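Local structure of uncharacterized protein (Wolinella succinogenes, 3JYG) at residues His49-Glu54 with Lys162-Glu167; Val19-Leu24 with Arg136-Ser141. The protein is of unknown function but belongs to the 6-pyruvoyl tetrahydropterin synthase family and binds a zinc ion at three histidines. All coordinates share one frame; numbering follows the deposited sequence.

Contact 1: His49-Glu54 with Lys162-Glu167; sequences HLESRE and KVSSVE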
loop_
_atom_site.group_PDB
_atom_site.type_symbol
_atom_site.label_atom_id
_atom_site.label_comp_id
_atom_site.label_asym_id
_atom_site.label_seq_id
_atom_site.Cartn_x
_atom_site.Cartn_y
_atom_site.Cartn_z
ATOM N N HIS A 49 6.400 9.541 -3.970
ATOM C CA HIS A 49 7.228 9.186 -2.818
ATOM C C HIS A 49 8.501 10.012 -2.841
ATOM O O HIS A 49 9.211 10.043 -3.867
ATOM C CB HIS A 49 7.560 7.688 -2.825
ATOM C CG HIS A 49 6.356 6.805 -2.803
ATOM N ND1 HIS A 49 5.905 6.207 -1.653
ATOM C CD2 HIS A 49 5.517 6.412 -3.794
ATOM C CE1 HIS A 49 4.853 5.451 -1.943
ATOM N NE2 HIS A 49 4.587 5.579 -3.236
ATOM N N LEU A 50 8.743 10.741 -1.747
ATOM C CA LEU A 50 9.864 11.661 -1.679
ATOM C C LEU A 50 10.726 11.111 -0.563
ATOM O O LEU A 50 10.176 10.510 0.365
ATOM C CB LEU A 50 9.405 13.085 -1.335
ATOM C CG LEU A 50 8.508 13.829 -2.346
ATOM C CD1 LEU A 50 8.341 15.302 -1.939
ATOM C CD2 LEU A 50 9.091 13.706 -3.794
ATOM N N GLU A 51 12.044 11.316 -0.651
ATOM C CA GLU A 51 13.019 10.663 0.242
ATOM C C GLU A 51 14.195 11.561 0.656
ATOM O O GLU A 51 14.714 12.329 -0.156
ATOM C CB GLU A 51 13.535 9.380 -0.473
ATOM C CG GLU A 51 14.615 8.640 0.239
ATOM C CD GLU A 51 15.078 7.392 -0.487
ATOM O OE1 GLU A 51 14.335 6.399 -0.505
ATOM O OE2 GLU A 51 16.213 7.390 -1.011
ATOM N N SER A 52 14.631 11.443 1.910
ATOM C CA SER A 52 15.857 12.093 2.381
ATOM C C SER A 52 16.568 11.156 3.353
ATOM O O SER A 52 15.967 10.194 3.889
ATOM C CB SER A 52 15.556 13.421 3.105
ATOM O OG SER A 52 14.527 13.209 4.076
ATOM N N ARG A 53 17.843 11.461 3.600
ATOM C CA ARG A 53 18.591 10.686 4.571
ATOM C C ARG A 53 18.591 11.355 5.914
ATOM O O ARG A 53 19.064 10.764 6.864
ATOM C CB ARG A 53 20.034 10.431 4.100
ATOM C CG ARG A 53 20.120 9.950 2.665
ATOM C CD ARG A 53 19.344 8.654 2.433
ATOM N NE ARG A 53 19.712 8.055 1.147
ATOM C CZ ARG A 53 20.696 7.168 0.980
ATOM N NH1 ARG A 53 21.429 6.768 2.021
ATOM N NH2 ARG A 53 20.952 6.693 -0.237
ATOM N N GLU A 54 18.135 12.603 5.989
ATOM C CA GLU A 54 17.960 13.233 7.304
ATOM C C GLU A 54 16.651 14.004 7.387
ATOM O O GLU A 54 16.150 14.489 6.386
ATOM C CB GLU A 54 19.192 14.110 7.722
ATOM C CG GLU A 54 20.053 14.692 6.576
ATOM C CD GLU A 54 21.507 15.133 7.000
ATOM O OE1 GLU A 54 21.956 14.943 8.176
ATOM O OE2 GLU A 54 22.216 15.679 6.120
ATOM N N LYS A 162 14.948 13.750 -2.729
ATOM C CA LYS A 162 14.861 12.934 -3.957
ATOM C C LYS A 162 13.403 12.482 -4.228
ATOM O O LYS A 162 12.657 12.268 -3.298
ATOM C CB LYS A 162 15.747 11.700 -3.750
ATOM C CG LYS A 162 15.625 10.594 -4.819
ATOM C CD LYS A 162 16.275 9.294 -4.272
ATOM C CE LYS A 162 15.984 8.064 -5.154
ATOM N NZ LYS A 162 16.344 8.218 -6.598
ATOM N N VAL A 163 12.990 12.337 -5.490
ATOM C CA VAL A 163 11.757 11.570 -5.793
ATOM C C VAL A 163 12.121 10.092 -5.961
ATOM O O VAL A 163 12.759 9.755 -6.928
ATOM C CB VAL A 163 11.109 12.005 -7.129
ATOM C CG1 VAL A 163 9.723 11.345 -7.291
ATOM C CG2 VAL A 163 10.969 13.498 -7.201
ATOM N N SER A 164 11.688 9.211 -5.063
ATOM C CA SER A 164 12.139 7.830 -5.123
ATOM C C SER A 164 11.296 6.981 -6.063
ATOM O O SER A 164 11.821 6.065 -6.760
ATOM C CB SER A 164 12.215 7.212 -3.735
ATOM O OG SER A 164 10.940 7.216 -3.196
ATOM N N SER A 165 10.001 7.264 -6.098
ATOM C CA SER A 165 9.137 6.698 -7.141
ATOM C C SER A 165 7.789 7.409 -7.247
ATOM O O SER A 165 7.425 8.241 -6.396
ATOM C CB SER A 165 8.897 5.205 -6.891
ATOM O OG SER A 165 8.114 5.036 -5.683
ATOM N N VAL A 166 7.048 7.065 -8.297
ATOM C CA VAL A 166 5.672 7.526 -8.463
ATOM C C VAL A 166 4.813 6.315 -8.774
ATOM O O VAL A 166 5.207 5.462 -9.561
ATOM C CB VAL A 166 5.602 8.462 -9.654
ATOM C CG1 VAL A 166 4.151 8.756 -10.057
ATOM C CG2 VAL A 166 6.349 9.730 -9.339
ATOM N N GLU A 167 3.667 6.218 -8.128
ATOM C CA GLU A 167 2.704 5.177 -8.443
ATOM C C GLU A 167 1.541 5.810 -9.200
ATOM O O GLU A 167 1.132 6.950 -8.925
ATOM C CB GLU A 167 2.141 4.508 -7.176
ATOM C CG GLU A 167 3.189 3.853 -6.280
ATOM C CD GLU A 167 2.553 3.197 -5.059
ATOM O OE1 GLU A 167 2.818 3.686 -3.933
ATOM O OE2 GLU A 167 1.750 2.243 -5.245
#
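His49-Glu51 and Lys162-Ser165, on neighbouring strands 40-52 and 162-169 of the chain's mixed sheet, pair antiparallel with a register slip of one residue at Ser164, a beta bulge that leaves His49 facing both Ser164 and Ser165. His49 N donates to Ser165 O (2.9 Å), while His49 O accepts Ser164 N at 2.9 Å; beyond the bulge, Glu51 and Lys162 exchange a mutual pair of backbone bonds. The imidazole of His49 offers NE2 to Glu167 OE1 at 2.7 Å, the oxygen lying close to the ring plane (12° out of it). This bond uses the anti lone pair of the oxygen, with ring and carboxylate planes only 20° apart. Ser165 OG approaches the same ring obliquely, 3.5 Å from His49 CD2, and is hydrogen-bonded to Arg177. With CG anti to the backbone N (chi1 175°), Glu51 runs side by side with the aliphatic part of Lys162, yet their polar ends go to Gln6 and Asn180. On the other face, Leu50 CD2 meets Val163 CG2 at 3.9 Å, and helix 141-155 packs on Val163. Glu167 OE1 also has a long, weak ion pair to Arg177, but the short, nearly in-plane bond probably holds the imidazole's rotation and would favour a proton on NE2.

Contact 2: Val19-Leu24 with Arg136-Ser141; sequences VWSQEL and RFVPTS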
loop_
_atom_site.group_PDB
_atom_site.type_symbol
_atom_site.label_atom_id
_atom_site.label_comp_id
_atom_site.label_asym_id
_atom_site.label_seq_id
_atom_site.Cartn_x
_atom_site.Cartn_y
_atom_site.Cartn_z
ATOM N N VAL A 19 -5.875 3.193 -25.062
ATOM C CA VAL A 19 -4.534 2.663 -25.270
ATOM C C VAL A 19 -4.579 2.029 -26.639
ATOM O O VAL A 19 -5.028 0.906 -26.778
ATOM C CB VAL A 19 -4.222 1.574 -24.232
ATOM C CG1 VAL A 19 -2.779 1.050 -24.407
ATOM C CG2 VAL A 19 -4.429 2.139 -22.818
ATOM N N TRP A 20 -4.119 2.770 -27.632
ATOM C CA TRP A 20 -4.460 2.494 -29.035
ATOM C C TRP A 20 -3.664 1.275 -29.533
ATOM O O TRP A 20 -4.123 0.532 -30.377
ATOM C CB TRP A 20 -4.241 3.758 -29.896
ATOM C CG TRP A 20 -2.795 4.280 -29.987
ATOM C CD1 TRP A 20 -2.229 5.343 -29.282
ATOM C CD2 TRP A 20 -1.754 3.771 -30.850
ATOM N NE1 TRP A 20 -0.908 5.502 -29.667
ATOM C CE2 TRP A 20 -0.596 4.556 -30.621
ATOM C CE3 TRP A 20 -1.702 2.722 -31.810
ATOM C CZ2 TRP A 20 0.630 4.322 -31.307
ATOM C CZ3 TRP A 20 -0.508 2.501 -32.492
ATOM C CH2 TRP A 20 0.638 3.305 -32.237
ATOM N N SER A 21 -2.486 1.083 -28.951
ATOM C CA SER A 21 -1.554 0.068 -29.368
ATOM C C SER A 21 -1.704 -1.282 -28.640
ATOM O O SER A 21 -0.878 -2.184 -28.825
ATOM C CB SER A 21 -0.152 0.600 -29.077
ATOM O OG SER A 21 0.006 0.821 -27.677
ATOM N N GLN A 22 -2.714 -1.426 -27.791
ATOM C CA GLN A 22 -2.815 -2.627 -26.979
ATOM C C GLN A 22 -2.752 -3.941 -27.825
ATOM O O GLN A 22 -3.486 -4.085 -28.819
ATOM C CB GLN A 22 -4.101 -2.592 -26.128
ATOM C CG GLN A 22 -4.240 -3.842 -25.203
ATOM C CD GLN A 22 -5.652 -4.052 -24.671
ATOM O OE1 GLN A 22 -6.657 -3.740 -25.354
ATOM N NE2 GLN A 22 -5.739 -4.594 -23.457
ATOM N N GLU A 23 -1.893 -4.889 -27.435
ATOM C CA GLU A 23 -1.988 -6.264 -28.001
ATOM C C GLU A 23 -2.017 -7.318 -26.887
ATOM O O GLU A 23 -1.406 -7.117 -25.839
ATOM C CB GLU A 23 -0.824 -6.580 -28.949
ATOM C CG GLU A 23 -0.704 -5.681 -30.144
ATOM C CD GLU A 23 0.649 -5.841 -30.866
ATOM O OE1 GLU A 23 1.245 -6.961 -30.841
ATOM O OE2 GLU A 23 1.113 -4.844 -31.463
ATOM N N LEU A 24 -2.700 -8.443 -27.114
ATOM C CA LEU A 24 -2.759 -9.514 -26.109
ATOM C C LEU A 24 -2.221 -10.874 -26.603
ATOM O O LEU A 24 -2.489 -11.285 -27.745
ATOM C CB LEU A 24 -4.184 -9.685 -25.585
ATOM C CG LEU A 24 -4.715 -8.443 -24.871
ATOM C CD1 LEU A 24 -6.175 -8.677 -24.589
ATOM C CD2 LEU A 24 -3.905 -8.211 -23.559
ATOM N N ARG A 136 3.044 12.856 -25.763
ATOM C CA ARG A 136 3.872 12.112 -26.731
ATOM C C ARG A 136 4.160 10.684 -26.291
ATOM O O ARG A 136 5.338 10.309 -26.210
ATOM C CB ARG A 136 5.229 12.844 -26.927
ATOM C CG ARG A 136 5.142 14.247 -27.561
ATOM C CD ARG A 136 6.594 14.896 -27.673
ATOM N NE ARG A 136 7.441 14.071 -28.517
ATOM C CZ ARG A 136 8.782 13.959 -28.467
ATOM N NH1 ARG A 136 9.525 14.620 -27.582
ATOM N NH2 ARG A 136 9.353 13.133 -29.324
ATOM N N PHE A 137 3.116 9.909 -25.962
ATOM C CA PHE A 137 3.259 8.548 -25.493
ATOM C C PHE A 137 1.881 7.950 -25.442
ATOM O O PHE A 137 0.880 8.685 -25.316
ATOM C CB PHE A 137 3.906 8.424 -24.083
ATOM C CG PHE A 137 3.271 9.287 -22.998
ATOM C CD1 PHE A 137 3.917 10.467 -22.564
ATOM C CD2 PHE A 137 2.091 8.911 -22.360
ATOM C CE1 PHE A 137 3.345 11.289 -21.549
ATOM C CE2 PHE A 137 1.521 9.703 -21.333
ATOM C CZ PHE A 137 2.140 10.891 -20.922
ATOM N N VAL A 138 1.821 6.626 -25.506
ATOM C CA VAL A 138 0.529 5.923 -25.364
ATOM C C VAL A 138 0.183 6.021 -23.891
ATOM O O VAL A 138 0.988 5.640 -23.027
ATOM C CB VAL A 138 0.608 4.469 -25.861
ATOM C CG1 VAL A 138 1.629 3.613 -24.995
ATOM C CG2 VAL A 138 -0.759 3.805 -25.847
ATOM N N PRO A 139 -1.005 6.572 -23.580
ATOM C CA PRO A 139 -1.252 6.917 -22.141
ATOM C C PRO A 139 -1.680 5.712 -21.278
ATOM O O PRO A 139 -2.798 5.708 -20.718
ATOM C CB PRO A 139 -2.363 7.984 -22.207
ATOM C CG PRO A 139 -3.122 7.639 -23.541
ATOM C CD PRO A 139 -2.057 7.070 -24.497
ATOM N N THR A 140 -0.790 4.720 -21.177
ATOM C CA THR A 140 -0.938 3.600 -20.247
ATOM C C THR A 140 -0.661 4.099 -18.832
ATOM O O THR A 140 -0.046 5.153 -18.668
ATOM C CB THR A 140 0.109 2.520 -20.532
ATOM O OG1 THR A 140 1.421 3.103 -20.539
ATOM C CG2 THR A 140 -0.116 1.889 -21.912
ATOM N N SER A 141 -1.080 3.333 -17.820
ATOM C CA SER A 141 -0.677 3.603 -16.440
ATOM C C SER A 141 0.802 3.774 -16.257
ATOM O O SER A 141 1.216 4.691 -15.592
ATOM C CB SER A 141 -1.151 2.474 -15.536
ATOM O OG SER A 141 -2.566 2.524 -15.584
#
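Thr140, the N-cap residue of helix 141-155, has its OG1 gripped from two chains, by Ser143 OG of its own chain and by Gly58 O of the second subunit. Just before this cap, an inverse gamma turn centred on Pro139 is closed by Thr140 N and Val138 O at 2.7 Å. Facing it is the type I beta turn Val19-Gln22, and no hydrogen bond joins the two loops; methyl groups do the work. Val138 CG2, placed anti to the backbone N, points at the turn and touches three consecutive residues, Val19, Trp20 and Ser21. Its closest approach there is to Ser21 OG, at 3.6 Å, with Val19 CG1 almost as near. The indole of Trp20 approaches this methyl obliquely, its CD1 4.0 Å from Val138 CG2, and is tied by NE1 to Asp84, which also packs against Val138. Ser21 CB sits 3.8 Å above one face of the Trp20 indole, offset toward the rim. Val19 and Thr140 also pack on Met59 of the second subunit, so the loop pairing forms part of a subunit interface. Between these two residues the side chains cross at about a right angle, with Val19 CG1 3.7 Å from Thr140 CG2.

In the fold
The centres of contacts 1 and 2 lie 27 Å apart, with nearest atoms about 6 Å apart and no direct touch, and their segments alternate along the chain. Helix 141-155 joins them: capped in contact 2, it then lays Leu149 and Leu152 over Val163 and Val166 of contact 1. Strand 40-52, whose far end enters contact 1, carries the zinc ligands His40 and His42; His17 completes the protein ligands just ahead of 19-24. Contact 2 borders the metal, the Val19 side chain being about 5 Å from zinc and Pro139 O in a weak hydrogen bond with ND1 of the zinc ligand His17. Another subunit reaches contact 2, whereas none touches contact 1.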